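Local structure of coiled-coil and C2 domain-containing protein 1-like (Drosophila melanogaster, 6EI6) at residues Asn70-Glu73 / Asn74-Leu77; Ile35-Ile38 / Gly39-Met42. The protein binds monophosphorylated phosphatidylinositols through its C2 domain and regulates endosomal protein sorting, supporting full activity of the ESCRT-III component shrub. All coordinates share one frame; numbering follows the deposited sequence.

Contact 1 of 2, residues Asn70-Glu73 / Asn74-Leu77; sequences NRFE and NLAL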
loop_
_atom_site.group_PDB
_atom_site.type_symbol
_atom_site.label_atom_id
_atom_site.label_comp_id
_atom_site.label_asym_id
_atom_site.label_seq_id
_atom_site.Cartn_x
_atom_site.Cartn_y
_atom_site.Cartn_z
ATOM N N ASN A 70 2.544 18.727 -5.043
ATOM C CA ASN A 70 1.934 19.588 -6.052
ATOM C C ASN A 70 2.343 19.176 -7.455
ATOM O O ASN A 70 1.552 19.296 -8.394
ATOM C CB ASN A 70 2.335 21.040 -5.818
ATOM C CG ASN A 70 2.047 21.498 -4.426
ATOM O OD1 ASN A 70 2.945 21.964 -3.731
ATOM N ND2 ASN A 70 0.791 21.367 -3.997
ATOM N N ARG A 71 3.592 18.728 -7.622
ATOM C CA ARG A 71 4.062 18.324 -8.938
ATOM C C ARG A 71 3.176 17.230 -9.520
ATOM O O ARG A 71 2.651 17.361 -10.635
ATOM C CB ARG A 71 5.514 17.855 -8.856
ATOM C CG ARG A 71 6.174 17.843 -10.191
ATOM C CD ARG A 71 7.612 17.333 -10.157
ATOM N NE ARG A 71 7.827 16.503 -11.338
ATOM C CZ ARG A 71 8.644 15.456 -11.377
ATOM N NH1 ARG A 71 9.354 15.123 -10.300
ATOM N NH2 ARG A 71 8.747 14.740 -12.496
ATOM N N PHE A 72 2.968 16.152 -8.756
ATOM C CA PHE A 72 2.236 15.016 -9.289
ATOM C C PHE A 72 0.736 15.234 -9.248
ATOM O O PHE A 72 0.013 14.621 -10.047
ATOM C CB PHE A 72 2.662 13.744 -8.563
ATOM C CG PHE A 72 4.005 13.261 -9.017
ATOM C CD1 PHE A 72 4.116 12.436 -10.133
ATOM C CD2 PHE A 72 5.163 13.726 -8.404
ATOM C CE1 PHE A 72 5.345 12.034 -10.583
ATOM C CE2 PHE A 72 6.411 13.338 -8.851
ATOM C CZ PHE A 72 6.510 12.486 -9.938
ATOM N N GLU A 73 0.259 16.153 -8.410
ATOM C CA GLU A 73 -1.136 16.557 -8.528
ATOM C C GLU A 73 -1.365 17.285 -9.847
ATOM O O GLU A 73 -2.364 17.034 -10.537
ATOM C CB GLU A 73 -1.540 17.423 -7.328
ATOM C CG GLU A 73 -2.865 18.166 -7.457
ATOM C CD GLU A 73 -4.111 17.257 -7.436
ATOM O OE1 GLU A 73 -3.985 16.006 -7.338
ATOM O OE2 GLU A 73 -5.238 17.814 -7.509
ATOM N N ASN A 74 -0.432 18.166 -10.229
ATOM C CA ASN A 74 -0.561 18.881 -11.498
ATOM C C ASN A 74 -0.474 17.921 -12.682
ATOM O O ASN A 74 -1.161 18.105 -13.693
ATOM C CB ASN A 74 0.520 19.954 -11.608
ATOM C CG ASN A 74 0.257 21.150 -10.716
ATOM O OD1 ASN A 74 -0.864 21.626 -10.620
ATOM N ND2 ASN A 74 1.301 21.649 -10.073
ATOM N N LEU A 75 0.389 16.908 -12.589
ATOM C CA LEU A 75 0.422 15.865 -13.608
ATOM C C LEU A 75 -0.916 15.119 -13.683
ATOM O O LEU A 75 -1.473 14.928 -14.773
ATOM C CB LEU A 75 1.576 14.921 -13.301
ATOM C CG LEU A 75 2.089 13.956 -14.359
ATOM C CD1 LEU A 75 2.470 14.638 -15.674
ATOM C CD2 LEU A 75 3.266 13.183 -13.765
ATOM N N ALA A 76 -1.471 14.738 -12.525
ATOM C CA ALA A 76 -2.809 14.151 -12.483
ATOM C C ALA A 76 -3.836 15.032 -13.185
ATOM O O ALA A 76 -4.660 14.535 -13.962
ATOM C CB ALA A 76 -3.228 13.901 -11.036
ATOM N N LEU A 77 -3.807 16.342 -12.921
ATOM C CA LEU A 77 -4.749 17.249 -13.569
ATOM C C LEU A 77 -4.675 17.139 -15.094
ATOM O O LEU A 77 -5.708 17.042 -15.765
ATOM C CB LEU A 77 -4.496 18.698 -13.119
ATOM C CG LEU A 77 -4.800 19.087 -11.655
ATOM C CD1 LEU A 77 -4.847 20.635 -11.500
ATOM C CD2 LEU A 77 -6.092 18.423 -11.086
#
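F72 and L75 lie side by side on helix 66-91 and point the same way, and this pair is the close-packed part of the contact. One branch of the leucine does the touching: its CD2 sits 3.8 Å from CD1 of F72 and 4.0 Å from CE1 of the same ring, approaching obliquely at one side of it. The leucine reaches there because its CG stands opposite the backbone N (chi1 -164°), while the phenylalanine ring swings beside its own N. A76, buried on the inward side, turns its CB against L50 and C53 of helix 34-62. The guanidinium of R71 turns one face to F72, whose CZ lies 3.8 Å above that plane toward the rim, and hydrogen-bonds through NH2 to O of S105. F106 meets the F72 ring edge-to-face, and T56 and C53 of helix 34-62 take up the F72 and L75 side chains.

The other side is looser. The side chains of E73 and L77 cross, with OE2 of E73 3.7 Å from CD2 of L77, and OE1 of E73 is engaged in a salt bridge with R57. N70 and N74 are exposed. Beneath both sides run i to i+4 backbone bonds, the straightest being A76 N to F72 O at 2.9 Å and 166°. This is the pattern of an amphipathic helix in an antiparallel helical hairpin, with its apolar side against the preceding helix.

Contact 2 of 2, residues Ile35-Ile38 / Gly39-Met42; sequences ICEI and GVRM
E37 and R41, one turn apart on helix 34-62, form an i to i+4 salt bridge on the outer side of this alpha-helix. OE2 of E37 receives the NE-H of R41 at 2.8 Å, with an N-H...O angle of 162°. The carboxylate oxygen lies at the guanidinium edge, close to its plane, and is met nearly along its own C-O axis, although the two flat groups are turned 75° against each other. Both chains bend to meet: E37 folds at chi2 (60°), and R41, its CG beside the backbone N, folds back at chi2 as well. With E37 replaced by an alanine, the NE-H of R41 would probably lose its acceptor and the guanidinium would be freer to turn.

Behind the pair, the helix backbone sets the spacing, R41 N donating to E37 O at 2.9 Å. V40 leans its CB to 3.5 Å from the same carbonyl oxygen. On another side of the turn, M42 touches L96 in a loop. Further out, C36 is tied by a disulfide to C29, linking this early turn of the helix to the residues just before it, and V40 packs on C29. Under the methionine, the helical bond from M42 N to I38 O is 2.8 Å long, and SD of M42 stands 4.0 Å from CG2 of I38.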
loop_
_atom_site.group_PDB
_atom_site.type_symbol
_atom_site.label_atom_id
_atom_site.label_comp_id
_atom_site.label_asym_id
_atom_site.label_seq_id
_atom_site.Cartn_x
_atom_site.Cartn_y
_atom_site.Cartn_z
ATOM N N ILE A 35 -11.139 -0.193 -33.918
ATOM C CA ILE A 35 -10.994 1.204 -33.554
ATOM C C ILE A 35 -11.705 1.468 -32.240
ATOM O O ILE A 35 -11.197 2.191 -31.378
ATOM C CB ILE A 35 -11.464 2.104 -34.710
ATOM C CG1 ILE A 35 -10.418 1.974 -35.831
ATOM C CG2 ILE A 35 -11.525 3.542 -34.279
ATOM C CD1 ILE A 35 -10.698 2.781 -37.026
ATOM N N CYS A 36 -12.838 0.807 -32.022
ATOM C CA CYS A 36 -13.483 0.873 -30.719
ATOM C C CYS A 36 -12.522 0.443 -29.622
ATOM O O CYS A 36 -12.394 1.119 -28.600
ATOM C CB CYS A 36 -14.738 -0.001 -30.709
ATOM S SG CYS A 36 -15.697 0.000 -29.147
ATOM N N GLU A 37 -11.827 -0.679 -29.832
ATOM C CA GLU A 37 -10.933 -1.220 -28.816
ATOM C C GLU A 37 -9.758 -0.287 -28.557
ATOM O O GLU A 37 -9.320 -0.140 -27.404
ATOM C CB GLU A 37 -10.436 -2.606 -29.235
ATOM C CG GLU A 37 -9.482 -3.276 -28.224
ATOM C CD GLU A 37 -10.121 -3.481 -26.821
ATOM O OE1 GLU A 37 -11.382 -3.533 -26.719
ATOM O OE2 GLU A 37 -9.344 -3.578 -25.829
ATOM N N ILE A 38 -9.234 0.340 -29.613
ATOM C CA ILE A 38 -8.214 1.363 -29.437
ATOM C C ILE A 38 -8.721 2.431 -28.491
ATOM O O ILE A 38 -8.008 2.852 -27.571
ATOM C CB ILE A 38 -7.797 1.965 -30.797
ATOM C CG1 ILE A 38 -6.933 0.971 -31.587
ATOM C CG2 ILE A 38 -7.042 3.290 -30.587
ATOM C CD1 ILE A 38 -6.459 1.467 -32.948
ATOM N N GLY A 39 -9.975 2.864 -28.691
ATOM C CA GLY A 39 -10.568 3.862 -27.814
ATOM C C GLY A 39 -10.646 3.398 -26.374
ATOM O O GLY A 39 -10.357 4.161 -25.448
ATOM N N VAL A 40 -11.011 2.131 -26.164
ATOM C CA VAL A 40 -11.068 1.603 -24.810
ATOM C C VAL A 40 -9.676 1.598 -24.184
ATOM O O VAL A 40 -9.502 1.994 -23.027
ATOM C CB VAL A 40 -11.713 0.204 -24.838
ATOM C CG1 VAL A 40 -11.352 -0.610 -23.606
ATOM C CG2 VAL A 40 -13.214 0.328 -24.971
ATOM N N ARG A 41 -8.664 1.166 -24.940
ATOM C CA ARG A 41 -7.291 1.130 -24.431
ATOM C C ARG A 41 -6.722 2.527 -24.172
ATOM O O ARG A 41 -5.958 2.725 -23.215
ATOM C CB ARG A 41 -6.403 0.366 -25.411
ATOM C CG ARG A 41 -6.801 -1.099 -25.577
ATOM C CD ARG A 41 -6.474 -1.917 -24.314
ATOM N NE ARG A 41 -6.905 -3.319 -24.420
ATOM C CZ ARG A 41 -6.360 -4.336 -23.747
ATOM N NH1 ARG A 41 -5.352 -4.152 -22.904
ATOM N NH2 ARG A 41 -6.818 -5.551 -23.935
ATOM N N MET A 42 -7.061 3.501 -25.017
ATOM C CA MET A 42 -6.701 4.885 -24.736
ATOM C C MET A 42 -7.187 5.292 -23.353
ATOM O O MET A 42 -6.440 5.854 -22.542
ATOM C CB MET A 42 -7.299 5.804 -25.806
ATOM C CG MET A 42 -6.584 5.767 -27.136
ATOM S SD MET A 42 -7.523 6.581 -28.452
ATOM C CE MET A 42 -7.511 8.301 -27.853
#

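How the contacts relate
Contact 2 comes first along the chain, near the start of helix 34-62, and contact 1 follows on helix 66-91, in the early part of the next helix. The two helices are consecutive and joined by a short connection, so the contacts sit toward opposite ends of a helical hairpin: their centres are 25 Å apart and their nearest atoms about 12 Å, without touching. Contact 1 packs against the later part of helix 34-62, whereas contact 2 contains C36, half of the disulfide that ties the modelled N-terminus to the helix. Both belong to the helical part that precedes the beta-strands of the C2 domain, giving that membrane-binding module an elongated helical neighbour.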